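Local coordinates for hypothetical protein PH0730 (Pyrococcus horikoshii, PDB 2P8T) that is of unknown function but joins an N-terminal helix-turn-helix-like domain to an alpha+beta domain and may have ATP-binding and aminoacyl-tRNA ligase activity, at residues 18-23 against 48-53; 56-61 against 68-73; 97-102 against 164-169; 115-120 against 180-185. One frame throughout, in Å; residues are numbered along the deposited sequence.

In the fold
The four interactions show how a two-domain chain is held together by a few long-range contacts. Interactions 1 and 2 come first along the chain, with centres about 12 Å apart; both belong to the N-terminal, helix-turn-helix-like region and meet where helix 44-56 runs on into strand 60-62. Interactions 3 and 4 alternate their segments and lie about 10 Å apart, centre to centre: two inner, adjacent strands of an antiparallel sheet and two helices on one face of it. The halves meet through interactions 1 and 4, centres about 18 Å apart, where helix 17-26 packs on helix 172-187 and Glu18 reaches His181. Interaction 2 is remote, about 26 to 27 Å from interactions 4 and 3 between centres.

Interaction 1: 18-23 against 48-53; sequences EDVLAV and RTLLRK
Leu50 leans from helix 44-56 onto helix 17-26 and shares its two methyl groups among three residues there. The apolar contacts carry the interface. CD1 of Leu50 meets CG2 of Val20 at 3.9 Å, while CD2 lies 3.6 Å from CG2 of Val23, the leucine and Val23 side chains sliding past each other in opposite directions. Both valines thus offer the same branch, the one anti to the carbonyl carbon. The leucine holds CG anti to its own backbone N (chi1 171°), which carries the fork over to the other helix; the axes of the two segments come no closer than 11.2 Å and run at 67° to each other. A looser touch, 4.4 Å from Val23 CG1 to Leu51 CD2, extends the seam by one residue.

Polar atoms contribute little across the two segments. Leu50 CD2 also rests 4.0 Å from Asp19 O, an oxygen already engaged by Val23 N in the helix, and near Asp19 CB. The carboxylate of Asp19 is employed elsewhere, with OD2 accepting from Thr16 N and OD1 forming a salt bridge to Lys177 of helix 172-187.

Helix 33-40 closes in on Val23 through Ile36 and Leu40, while Ile195 and Val198 cover Val20. Helices 17-26, 33-40 and 44-56 together form the three-helix core characteristic of helix-turn-helix domains, consistent with the family of this region.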
loop_
_atom_site.group_PDB
_atom_site.type_symbol
_atom_site.label_atom_id
_atom_site.label_comp_id
_atom_site.label_asym_id
_atom_site.label_seq_id
_atom_site.Cartn_x
_atom_site.Cartn_y
_atom_site.Cartn_z
ATOM N N GLU A 18 -4.274 -7.965 -2.588
ATOM C CA GLU A 18 -3.215 -6.971 -2.528
ATOM C C GLU A 18 -2.925 -6.456 -3.921
ATOM O O GLU A 18 -2.621 -5.291 -4.087
ATOM C CB GLU A 18 -1.937 -7.534 -1.878
ATOM C CG GLU A 18 -2.053 -7.738 -0.369
ATOM C CD GLU A 18 -2.633 -9.077 0.027
ATOM O OE1 GLU A 18 -2.886 -9.908 -0.874
ATOM O OE2 GLU A 18 -2.819 -9.303 1.248
ATOM N N ASP A 19 -3.021 -7.332 -4.930
ATOM C CA ASP A 19 -2.870 -6.900 -6.313
ATOM C C ASP A 19 -4.025 -5.978 -6.725
ATOM O O ASP A 19 -3.804 -4.998 -7.420
ATOM C CB ASP A 19 -2.807 -8.106 -7.272
ATOM C CG ASP A 19 -1.609 -9.009 -7.019
ATOM O OD1 ASP A 19 -0.470 -8.498 -6.823
ATOM O OD2 ASP A 19 -1.809 -10.242 -7.034
ATOM N N VAL A 20 -5.249 -6.303 -6.315
ATOM C CA VAL A 20 -6.421 -5.454 -6.609
ATOM C C VAL A 20 -6.163 -4.089 -5.987
ATOM O O VAL A 20 -6.203 -3.067 -6.689
ATOM C CB VAL A 20 -7.741 -6.038 -6.059
ATOM C CG1 VAL A 20 -8.939 -5.087 -6.323
ATOM C CG2 VAL A 20 -8.012 -7.451 -6.632
ATOM N N LEU A 21 -5.834 -4.077 -4.694
ATOM C CA LEU A 21 -5.582 -2.792 -4.013
ATOM C C LEU A 21 -4.471 -1.997 -4.693
ATOM O O LEU A 21 -4.622 -0.794 -4.919
ATOM C CB LEU A 21 -5.298 -2.980 -2.519
ATOM C CG LEU A 21 -6.430 -3.550 -1.654
ATOM C CD1 LEU A 21 -5.920 -4.114 -0.340
ATOM C CD2 LEU A 21 -7.506 -2.501 -1.435
ATOM N N ALA A 22 -3.373 -2.673 -5.056
ATOM C CA ALA A 22 -2.264 -2.037 -5.758
ATOM C C ALA A 22 -2.678 -1.365 -7.062
ATOM O O ALA A 22 -2.270 -0.231 -7.330
ATOM C CB ALA A 22 -1.114 -3.026 -6.002
ATOM N N VAL A 23 -3.475 -2.060 -7.875
ATOM C CA VAL A 23 -3.910 -1.496 -9.157
ATOM C C VAL A 23 -4.705 -0.202 -8.934
ATOM O O VAL A 23 -4.489 0.790 -9.617
ATOM C CB VAL A 23 -4.742 -2.529 -9.993
ATOM C CG1 VAL A 23 -5.539 -1.833 -11.089
ATOM C CG2 VAL A 23 -3.829 -3.605 -10.555
ATOM N N ARG A 48 -3.846 -9.514 -17.162
ATOM C CA ARG A 48 -4.951 -9.501 -18.121
ATOM C C ARG A 48 -6.256 -9.843 -17.435
ATOM O O ARG A 48 -7.267 -9.163 -17.638
ATOM C CB ARG A 48 -4.696 -10.492 -19.259
ATOM C CG ARG A 48 -3.940 -9.918 -20.432
ATOM C CD ARG A 48 -4.876 -9.789 -21.643
ATOM N NE ARG A 48 -4.267 -9.137 -22.806
ATOM C CZ ARG A 48 -3.211 -9.590 -23.483
ATOM N NH1 ARG A 48 -2.594 -10.707 -23.119
ATOM N NH2 ARG A 48 -2.757 -8.904 -24.524
ATOM N N THR A 49 -6.226 -10.892 -16.617
ATOM C CA THR A 49 -7.416 -11.383 -15.953
ATOM C C THR A 49 -7.911 -10.389 -14.909
ATOM O O THR A 49 -9.106 -10.125 -14.814
ATOM C CB THR A 49 -7.156 -12.757 -15.298
ATOM O OG1 THR A 49 -6.813 -13.699 -16.330
ATOM C CG2 THR A 49 -8.375 -13.235 -14.579
ATOM N N LEU A 50 -6.973 -9.853 -14.136
ATOM C CA LEU A 50 -7.283 -8.820 -13.162
ATOM C C LEU A 50 -7.957 -7.614 -13.826
ATOM O O LEU A 50 -9.011 -7.194 -13.355
ATOM C CB LEU A 50 -6.019 -8.408 -12.387
ATOM C CG LEU A 50 -6.122 -7.195 -11.468
ATOM C CD1 LEU A 50 -7.262 -7.322 -10.490
ATOM C CD2 LEU A 50 -4.776 -7.029 -10.750
ATOM N N LEU A 51 -7.382 -7.096 -14.913
ATOM C CA LEU A 51 -7.949 -5.923 -15.616
ATOM C C LEU A 51 -9.303 -6.230 -16.252
ATOM O O LEU A 51 -10.216 -5.395 -16.250
ATOM C CB LEU A 51 -6.970 -5.351 -16.640
ATOM C CG LEU A 51 -5.655 -4.772 -16.097
ATOM C CD1 LEU A 51 -4.823 -4.238 -17.224
ATOM C CD2 LEU A 51 -5.893 -3.672 -15.069
ATOM N N ARG A 52 -9.456 -7.451 -16.765
ATOM C CA ARG A 52 -10.763 -7.857 -17.263
ATOM C C ARG A 52 -11.806 -7.915 -16.162
ATOM O O ARG A 52 -12.918 -7.436 -16.353
ATOM C CB ARG A 52 -10.703 -9.152 -18.074
ATOM C CG ARG A 52 -10.573 -8.927 -19.580
ATOM C CD ARG A 52 -10.000 -7.547 -19.914
ATOM N NE ARG A 52 -9.110 -7.548 -21.072
ATOM C CZ ARG A 52 -7.787 -7.454 -20.985
ATOM N NH1 ARG A 52 -7.207 -7.365 -19.794
ATOM N NH2 ARG A 52 -7.050 -7.458 -22.091
ATOM N N LYS A 53 -11.462 -8.470 -14.996
ATOM C CA LYS A 53 -12.432 -8.493 -13.913
ATOM C C LYS A 53 -12.794 -7.073 -13.504
ATOM O O LYS A 53 -13.965 -6.771 -13.311
ATOM C CB LYS A 53 -11.923 -9.277 -12.691
ATOM C CG LYS A 53 -13.002 -9.521 -11.640
ATOM C CD LYS A 53 -14.029 -10.539 -12.119
ATOM C CE LYS A 53 -15.060 -10.814 -11.032
ATOM N NZ LYS A 53 -16.008 -11.861 -11.517
#

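Interaction 2: 56-61 against 68-73; sequences HLDIIR and FLTLKG
Arg61 and Phe68 pair across a short antiparallel beta hairpin that follows helix 44-56, consistent with the wing of a winged-helix domain.

Backbone bonds close the hairpin: Arg61 N donates to Phe68 O and Phe68 N to Arg61 O, both 2.9 Å. Beyond them Thr70 N reaches Ile59 O at 3.1 Å.

Side-chain bonds lock the turn to helix 71-81. Thr70 is its N-cap: OG1 accepts from Gly73 N and donates to Asp58 O at 2.6 Å, so one hydroxyl ties the helix start to the Schellman motif ending helix 44-56. A valine here would probably leave Gly73 N without its cap and Asp58 O without its donor. Lys72, extended along its length, lays its chain past Asp58 O and delivers NZ to Leu57 O (2.8 Å) in the carbonyl plane.

Apolar contacts fill the rest. With CG lodged between its backbone N and carbonyl carbon (chi1 59°), Phe68 turns its ring over Arg61, whose CB lies 3.6 Å from CZ. Ile59 CG1 packs on Lys72 CE, and Ile59 and Ile60 both lean on Leu54 of helix 44-56.

One water joins the two sides, donating to Asp58 OD2 at 2.8 Å and accepting from Lys72 N.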
loop_
_atom_site.group_PDB
_atom_site.type_symbol
_atom_site.label_atom_id
_atom_site.label_comp_id
_atom_site.label_asym_id
_atom_site.label_seq_id
_atom_site.Cartn_x
_atom_site.Cartn_y
_atom_site.Cartn_z
ATOM N N HIS A 56 -15.267 -5.771 -16.063
ATOM C CA HIS A 56 -16.590 -6.363 -15.938
ATOM C C HIS A 56 -17.346 -5.717 -14.804
ATOM O O HIS A 56 -18.545 -5.458 -14.916
ATOM C CB HIS A 56 -16.509 -7.890 -15.717
ATOM C CG HIS A 56 -15.861 -8.613 -16.853
ATOM N ND1 HIS A 56 -15.366 -9.895 -16.735
ATOM C CD2 HIS A 56 -15.561 -8.205 -18.108
ATOM C CE1 HIS A 56 -14.808 -10.254 -17.878
ATOM N NE2 HIS A 56 -14.907 -9.245 -18.729
ATOM N N LEU A 57 -16.618 -5.405 -13.736
ATOM C CA LEU A 57 -17.207 -4.830 -12.545
ATOM C C LEU A 57 -17.380 -3.302 -12.633
ATOM O O LEU A 57 -17.804 -2.676 -11.663
ATOM C CB LEU A 57 -16.360 -5.217 -11.328
ATOM C CG LEU A 57 -16.577 -6.662 -10.858
ATOM C CD1 LEU A 57 -15.570 -6.952 -9.780
ATOM C CD2 LEU A 57 -17.995 -6.896 -10.351
ATOM N N ASP A 58 -17.064 -2.737 -13.793
ATOM C CA ASP A 58 -17.216 -1.286 -14.067
ATOM C C ASP A 58 -16.363 -0.466 -13.099
ATOM O O ASP A 58 -16.768 0.614 -12.644
ATOM C CB ASP A 58 -18.679 -0.839 -13.986
ATOM C CG ASP A 58 -18.883 0.607 -14.472
ATOM O OD1 ASP A 58 -18.166 1.019 -15.409
ATOM O OD2 ASP A 58 -19.745 1.318 -13.890
ATOM N N ILE A 59 -15.191 -1.000 -12.776
ATOM C CA ILE A 59 -14.275 -0.302 -11.887
ATOM C C ILE A 59 -13.256 0.453 -12.703
ATOM O O ILE A 59 -12.835 1.544 -12.320
ATOM C CB ILE A 59 -13.633 -1.252 -10.858
ATOM C CG1 ILE A 59 -14.714 -1.707 -9.870
ATOM C CG2 ILE A 59 -12.485 -0.580 -10.107
ATOM C CD1 ILE A 59 -14.258 -2.847 -8.916
ATOM N N ILE A 60 -12.882 -0.123 -13.836
ATOM C CA ILE A 60 -12.017 0.547 -14.810
ATOM C C ILE A 60 -12.608 0.491 -16.218
ATOM O O ILE A 60 -13.497 -0.317 -16.507
ATOM C CB ILE A 60 -10.582 -0.036 -14.857
ATOM C CG1 ILE A 60 -10.571 -1.445 -15.487
ATOM C CG2 ILE A 60 -9.909 0.006 -13.473
ATOM C CD1 ILE A 60 -9.196 -1.999 -15.692
ATOM N N ARG A 61 -12.117 1.379 -17.073
ATOM C CA ARG A 61 -12.434 1.364 -18.493
ATOM C C ARG A 61 -11.140 1.601 -19.247
ATOM O O ARG A 61 -10.198 2.165 -18.690
ATOM C CB ARG A 61 -13.488 2.429 -18.842
ATOM C CG ARG A 61 -14.951 2.029 -18.544
ATOM C CD ARG A 61 -15.487 1.029 -19.582
ATOM N NE ARG A 61 -16.788 0.438 -19.244
ATOM C CZ ARG A 61 -16.956 -0.642 -18.474
ATOM N NH1 ARG A 61 -15.909 -1.238 -17.903
ATOM N NH2 ARG A 61 -18.178 -1.119 -18.259
ATOM N N PHE A 68 -8.316 3.540 -16.978
ATOM C CA PHE A 68 -8.619 4.540 -15.970
ATOM C C PHE A 68 -9.788 4.107 -15.136
ATOM O O PHE A 68 -10.585 3.263 -15.543
ATOM C CB PHE A 68 -8.925 5.897 -16.604
ATOM C CG PHE A 68 -10.085 5.866 -17.545
ATOM C CD1 PHE A 68 -11.351 6.240 -17.119
ATOM C CD2 PHE A 68 -9.913 5.437 -18.855
ATOM C CE1 PHE A 68 -12.444 6.198 -17.993
ATOM C CE2 PHE A 68 -10.985 5.385 -19.732
ATOM C CZ PHE A 68 -12.260 5.777 -19.302
ATOM N N LEU A 69 -9.890 4.733 -13.975
ATOM C CA LEU A 69 -10.948 4.480 -13.032
ATOM C C LEU A 69 -12.245 5.126 -13.495
ATOM O O LEU A 69 -12.260 6.281 -13.928
ATOM C CB LEU A 69 -10.543 4.991 -11.638
ATOM C CG LEU A 69 -9.444 4.206 -10.911
ATOM C CD1 LEU A 69 -8.945 4.987 -9.697
ATOM C CD2 LEU A 69 -9.905 2.827 -10.479
ATOM N N THR A 70 -13.320 4.355 -13.427
ATOM C CA THR A 70 -14.672 4.840 -13.691
ATOM C C THR A 70 -15.128 5.646 -12.472
ATOM O O THR A 70 -14.372 5.783 -11.506
ATOM C CB THR A 70 -15.642 3.667 -13.862
ATOM O OG1 THR A 70 -15.727 2.952 -12.616
ATOM C CG2 THR A 70 -15.175 2.708 -14.987
ATOM N N LEU A 71 -16.366 6.143 -12.499
ATOM C CA LEU A 71 -16.940 6.821 -11.330
ATOM C C LEU A 71 -17.012 5.877 -10.118
ATOM O O LEU A 71 -16.648 6.257 -9.000
ATOM C CB LEU A 71 -18.297 7.437 -11.659
ATOM C CG LEU A 71 -18.241 8.457 -12.814
ATOM C CD1 LEU A 71 -19.643 8.961 -13.182
ATOM C CD2 LEU A 71 -17.272 9.624 -12.548
ATOM N N LYS A 72 -17.422 4.635 -10.359
ATOM C CA LYS A 72 -17.356 3.599 -9.313
ATOM C C LYS A 72 -15.917 3.384 -8.812
ATOM O O LYS A 72 -15.687 3.332 -7.592
ATOM C CB LYS A 72 -17.978 2.292 -9.829
ATOM C CG LYS A 72 -17.954 1.156 -8.819
ATOM C CD LYS A 72 -18.402 -0.135 -9.444
ATOM C CE LYS A 72 -18.169 -1.302 -8.474
ATOM N NZ LYS A 72 -18.705 -2.566 -9.064
ATOM N N GLY A 73 -14.951 3.281 -9.731
ATOM C CA GLY A 73 -13.545 3.096 -9.368
ATOM C C GLY A 73 -12.966 4.260 -8.562
ATOM O O GLY A 73 -12.202 4.053 -7.616
HETATM O O HOH W 1 -18.903 3.829 -12.867
#

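Interaction 3: 97-102 against 164-169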
loop_
_atom_site.group_PDB
_atom_site.type_symbol
_atom_site.label_atom_id
_atom_site.label_comp_id
_atom_site.label_asym_id
_atom_site.label_seq_id
_atom_site.Cartn_x
_atom_site.Cartn_y
_atom_site.Cartn_z
ATOM N N GLY A 97 11.794 1.276 -1.035
ATOM C CA GLY A 97 10.775 1.083 -0.025
ATOM C C GLY A 97 9.479 1.814 -0.326
ATOM O O GLY A 97 9.402 2.609 -1.269
ATOM N N ILE A 98 8.467 1.558 0.503
ATOM C CA ILE A 98 7.170 2.202 0.375
ATOM C C ILE A 98 6.653 2.523 1.787
ATOM O O ILE A 98 6.766 1.704 2.692
ATOM C CB ILE A 98 6.162 1.270 -0.368
ATOM C CG1 ILE A 98 6.487 1.199 -1.864
ATOM C CG2 ILE A 98 4.700 1.707 -0.128
ATOM C CD1 ILE A 98 5.999 2.431 -2.651
ATOM N N ALA A 99 6.123 3.727 1.964
ATOM C CA ALA A 99 5.500 4.104 3.211
ATOM C C ALA A 99 4.013 4.322 2.951
ATOM O O ALA A 99 3.635 4.945 1.938
ATOM C CB ALA A 99 6.141 5.384 3.791
ATOM N N ILE A 100 3.196 3.753 3.833
ATOM C CA ILE A 100 1.749 3.965 3.833
ATOM C C ILE A 100 1.283 4.299 5.254
ATOM O O ILE A 100 1.540 3.555 6.207
ATOM C CB ILE A 100 0.963 2.722 3.295
ATOM C CG1 ILE A 100 1.491 2.278 1.924
ATOM C CG2 ILE A 100 -0.549 3.009 3.276
ATOM C CD1 ILE A 100 0.815 0.997 1.354
ATOM N N VAL A 101 0.578 5.417 5.391
ATOM C CA VAL A 101 -0.028 5.805 6.660
ATOM C C VAL A 101 -1.366 5.091 6.737
ATOM O O VAL A 101 -2.157 5.122 5.771
ATOM C CB VAL A 101 -0.277 7.331 6.746
ATOM C CG1 VAL A 101 -0.970 7.725 8.069
ATOM C CG2 VAL A 101 1.007 8.104 6.546
ATOM N N VAL A 102 -1.614 4.448 7.871
ATOM C CA VAL A 102 -2.917 3.831 8.152
ATOM C C VAL A 102 -3.656 4.703 9.175
ATOM O O VAL A 102 -3.190 4.902 10.299
ATOM C CB VAL A 102 -2.777 2.398 8.704
ATOM C CG1 VAL A 102 -4.147 1.785 8.937
ATOM C CG2 VAL A 102 -1.959 1.534 7.746
ATOM N N VAL A 164 2.228 4.018 10.722
ATOM C CA VAL A 164 2.997 4.289 9.520
ATOM C C VAL A 164 3.738 3.016 9.148
ATOM O O VAL A 164 4.629 2.575 9.890
ATOM C CB VAL A 164 3.994 5.482 9.682
ATOM C CG1 VAL A 164 4.676 5.745 8.328
ATOM C CG2 VAL A 164 3.275 6.755 10.142
ATOM N N ILE A 165 3.362 2.424 8.025
ATOM C CA ILE A 165 3.994 1.187 7.542
ATOM C C ILE A 165 5.116 1.595 6.656
ATOM O O ILE A 165 4.901 2.382 5.735
ATOM C CB ILE A 165 3.024 0.362 6.670
ATOM C CG1 ILE A 165 1.810 -0.066 7.482
ATOM C CG2 ILE A 165 3.713 -0.857 6.026
ATOM C CD1 ILE A 165 0.596 -0.387 6.575
ATOM N N ILE A 166 6.313 1.064 6.905
ATOM C CA ILE A 166 7.426 1.273 5.962
ATOM C C ILE A 166 8.049 -0.068 5.630
ATOM O O ILE A 166 8.592 -0.723 6.509
ATOM C CB ILE A 166 8.526 2.199 6.533
ATOM C CG1 ILE A 166 7.913 3.529 6.980
ATOM C CG2 ILE A 166 9.655 2.442 5.476
ATOM C CD1 ILE A 166 8.808 4.403 7.813
ATOM N N THR A 167 7.944 -0.479 4.373
ATOM C CA THR A 167 8.611 -1.718 3.928
ATOM C C THR A 167 9.732 -1.392 2.953
ATOM O O THR A 167 9.716 -0.330 2.289
ATOM C CB THR A 167 7.632 -2.679 3.215
ATOM O OG1 THR A 167 7.130 -2.053 2.027
ATOM C CG2 THR A 167 6.475 -3.081 4.116
ATOM N N TRP A 168 10.687 -2.312 2.822
ATOM C CA TRP A 168 11.675 -2.208 1.750
ATOM C C TRP A 168 11.995 -3.591 1.239
ATOM O O TRP A 168 11.738 -4.578 1.921
ATOM C CB TRP A 168 12.945 -1.456 2.189
ATOM C CG TRP A 168 13.681 -2.070 3.324
ATOM C CD1 TRP A 168 14.811 -2.867 3.253
ATOM C CD2 TRP A 168 13.378 -1.929 4.719
ATOM N NE1 TRP A 168 15.213 -3.226 4.528
ATOM C CE2 TRP A 168 14.349 -2.668 5.440
ATOM C CE3 TRP A 168 12.378 -1.241 5.432
ATOM C CZ2 TRP A 168 14.351 -2.728 6.837
ATOM C CZ3 TRP A 168 12.368 -1.313 6.821
ATOM C CH2 TRP A 168 13.352 -2.058 7.508
ATOM N N ALA A 169 12.510 -3.660 0.019
ATOM C CA ALA A 169 12.652 -4.942 -0.664
ATOM C C ALA A 169 13.653 -4.806 -1.800
ATOM O O ALA A 169 14.243 -3.740 -1.986
ATOM C CB ALA A 169 11.289 -5.404 -1.194
#
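Ile165 and Val102 make the tightest side-chain fit between these two strands: Ile165 CD1 presses against Val102 CG2 at 3.4 Å, closer than a usual van der Waals contact. With CG1 anti to its carbonyl carbon (chi1 -62°), Ile165 runs its chain past Ile100 O and lays its end obliquely across the valine.

On the other face of the pair the relief is gentler. The small Ala99 is a hollow opposite the larger Ile166, whose CG1 settles 4.1 Å from Ala99 CB; next along, Val101 and Val164 meet at a looser 4.5 Å between their CG2 atoms. At Gly97, which has no side chain, the backbones draw in, its CA lying 3.8 Å from Trp168 CA. Trp168 CB sits 4.0 Å from Gly97 CA before its indole leads away toward Val92 and Met126.

The ladder beneath is a regular antiparallel one. Ile98 and Thr167 exchange two backbone bonds, as do Ile100 and Ile165, and Ile165 N to Ile100 O, at 2.8 Å, is the shortest of the four. The hydroxyl of Thr167 turns to Ala175 O.

The pair lies inside a five-stranded antiparallel sheet, with strand 88-92 beyond 95-102 and strand 124-131 beyond 163-168. Helix 172-187 covers the face carrying Ile98, Ile100, Ile165 and Thr167, its Ala183 and Val182 touching Ile165, while Ile155 and Tyr158 approach the face of Ala99, Val101 and Ile166.

Interaction 4: 115-120 against 180-185; sequences DEAIKF and IHVAYI
Phe120 lays its ring flat against the imidazole of His181 in an offset stack, the centroids 4.0 Å apart and the planes 5° from parallel. Phe120 CD1 stands over the middle of the imidazole, and the histidine sets its CB over the phenyl face in a CH-pi contact, 3.8 Å from the centroid. His181 holds CG anti to its backbone N (chi1 -180°), which stretches the imidazole out to the neighbouring helix; Ile185 CG1 lies against its opposite face. A serine in place of Phe120 would probably strip the stacking partner from one face of the imidazole, leaving it held mainly by Glu18 and Ile185.

Polar contacts meet the imidazole at its rim. ND1 is hydrogen-bonded to Glu18 OE2 of helix 17-26, whose charge would probably favour a protonated imidazole. A water donates to Glu116 OE1 at 2.7 Å and accepts a weak bond from NE2. OE2, the other carboxylate oxygen, forms a salt bridge with Lys119 NZ.

Ala117 CB packs on Val182 CG2 at 3.7 Å, and Glu116 CB on Ile185 CD1.

The helical segments, axes 9.2 Å apart and directions 135° apart, lie on one face of the antiparallel sheet in an alpha+beta layered fold.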
loop_
_atom_site.group_PDB
_atom_site.type_symbol
_atom_site.label_atom_id
_atom_site.label_comp_id
_atom_site.label_asym_id
_atom_site.label_seq_id
_atom_site.Cartn_x
_atom_site.Cartn_y
_atom_site.Cartn_z
ATOM N N ASP A 115 6.913 -9.560 10.323
ATOM C CA ASP A 115 7.065 -10.959 9.904
ATOM C C ASP A 115 6.128 -11.279 8.738
ATOM O O ASP A 115 6.524 -11.966 7.781
ATOM C CB ASP A 115 6.798 -11.894 11.088
ATOM C CG ASP A 115 7.877 -11.806 12.164
ATOM O OD1 ASP A 115 8.979 -11.280 11.876
ATOM O OD2 ASP A 115 7.626 -12.271 13.302
ATOM N N GLU A 116 4.896 -10.767 8.808
ATOM C CA GLU A 116 3.952 -10.898 7.684
ATOM C C GLU A 116 4.465 -10.167 6.453
ATOM O O GLU A 116 4.315 -10.668 5.339
ATOM C CB GLU A 116 2.538 -10.416 8.060
ATOM C CG GLU A 116 1.788 -11.313 9.054
ATOM C CD GLU A 116 1.803 -12.791 8.667
ATOM O OE1 GLU A 116 1.358 -13.123 7.547
ATOM O OE2 GLU A 116 2.290 -13.611 9.479
ATOM N N ALA A 117 5.105 -9.005 6.629
ATOM C CA ALA A 117 5.636 -8.273 5.453
ATOM C C ALA A 117 6.770 -9.050 4.772
ATOM O O ALA A 117 6.837 -9.122 3.556
ATOM C CB ALA A 117 6.119 -6.878 5.841
ATOM N N ILE A 118 7.659 -9.624 5.578
ATOM C CA ILE A 118 8.765 -10.431 5.046
ATOM C C ILE A 118 8.245 -11.701 4.321
ATOM O O ILE A 118 8.803 -12.099 3.280
ATOM C CB ILE A 118 9.837 -10.718 6.137
ATOM C CG1 ILE A 118 10.528 -9.400 6.550
ATOM C CG2 ILE A 118 10.909 -11.680 5.610
ATOM C CD1 ILE A 118 11.351 -9.493 7.817
ATOM N N LYS A 119 7.176 -12.302 4.844
ATOM C CA LYS A 119 6.478 -13.406 4.146
ATOM C C LYS A 119 5.982 -12.991 2.758
ATOM O O LYS A 119 5.966 -13.802 1.836
ATOM C CB LYS A 119 5.302 -13.947 4.973
ATOM C CG LYS A 119 5.695 -14.814 6.139
ATOM C CD LYS A 119 4.460 -15.337 6.835
ATOM C CE LYS A 119 4.814 -15.957 8.160
ATOM N NZ LYS A 119 3.608 -16.553 8.795
ATOM N N PHE A 120 5.587 -11.723 2.624
ATOM C CA PHE A 120 5.183 -11.115 1.336
ATOM C C PHE A 120 6.352 -10.470 0.585
ATOM O O PHE A 120 6.176 -9.519 -0.182
ATOM C CB PHE A 120 4.058 -10.101 1.571
ATOM C CG PHE A 120 2.740 -10.461 0.915
ATOM C CD1 PHE A 120 1.946 -11.484 1.419
ATOM C CD2 PHE A 120 2.283 -9.736 -0.187
ATOM C CE1 PHE A 120 0.724 -11.797 0.826
ATOM C CE2 PHE A 120 1.048 -10.041 -0.792
ATOM C CZ PHE A 120 0.279 -11.072 -0.285
ATOM N N ILE A 180 1.214 -3.027 1.146
ATOM C CA ILE A 180 -0.232 -3.190 0.993
ATOM C C ILE A 180 -0.721 -4.397 1.800
ATOM O O ILE A 180 -1.770 -4.348 2.422
ATOM C CB ILE A 180 -0.657 -3.239 -0.500
ATOM C CG1 ILE A 180 -0.396 -1.874 -1.137
ATOM C CG2 ILE A 180 -2.167 -3.613 -0.628
ATOM C CD1 ILE A 180 -0.550 -1.820 -2.647
ATOM N N HIS A 181 0.066 -5.473 1.827
ATOM C CA HIS A 181 -0.315 -6.621 2.658
ATOM C C HIS A 181 -0.501 -6.214 4.136
ATOM O O HIS A 181 -1.474 -6.582 4.764
ATOM C CB HIS A 181 0.731 -7.727 2.523
ATOM C CG HIS A 181 0.414 -8.944 3.330
ATOM N ND1 HIS A 181 -0.743 -9.670 3.152
ATOM C CD2 HIS A 181 1.092 -9.551 4.330
ATOM C CE1 HIS A 181 -0.763 -10.679 4.008
ATOM N NE2 HIS A 181 0.345 -10.633 4.728
ATOM N N VAL A 182 0.447 -5.446 4.678
ATOM C CA VAL A 182 0.361 -4.960 6.068
ATOM C C VAL A 182 -0.850 -4.043 6.272
ATOM O O VAL A 182 -1.609 -4.174 7.245
ATOM C CB VAL A 182 1.688 -4.260 6.522
ATOM C CG1 VAL A 182 1.567 -3.755 7.965
ATOM C CG2 VAL A 182 2.909 -5.217 6.368
ATOM N N ALA A 183 -1.052 -3.124 5.319
ATOM C CA ALA A 183 -2.219 -2.244 5.316
ATOM C C ALA A 183 -3.518 -3.036 5.365
ATOM O O ALA A 183 -4.444 -2.739 6.173
ATOM C CB ALA A 183 -2.175 -1.366 4.075
ATOM N N TYR A 184 -3.589 -4.056 4.505
ATOM C CA TYR A 184 -4.753 -4.948 4.467
ATOM C C TYR A 184 -5.002 -5.679 5.794
ATOM O O TYR A 184 -6.153 -5.749 6.252
ATOM C CB TYR A 184 -4.629 -5.935 3.307
ATOM C CG TYR A 184 -5.838 -6.840 3.182
ATOM C CD1 TYR A 184 -7.088 -6.317 2.870
ATOM C CD2 TYR A 184 -5.726 -8.214 3.391
ATOM C CE1 TYR A 184 -8.218 -7.134 2.772
ATOM C CE2 TYR A 184 -6.857 -9.047 3.297
ATOM C CZ TYR A 184 -8.092 -8.488 2.990
ATOM O OH TYR A 184 -9.214 -9.293 2.879
ATOM N N ILE A 185 -3.953 -6.199 6.438
ATOM C CA ILE A 185 -4.133 -6.813 7.777
ATOM C C ILE A 185 -4.771 -5.814 8.761
ATOM O O ILE A 185 -5.702 -6.139 9.505
ATOM C CB ILE A 185 -2.795 -7.360 8.374
ATOM C CG1 ILE A 185 -2.237 -8.505 7.514
ATOM C CG2 ILE A 185 -3.000 -7.784 9.856
ATOM C CD1 ILE A 185 -0.765 -8.772 7.706
HETATM O O HOH W 2 -1.161 -12.208 7.179
#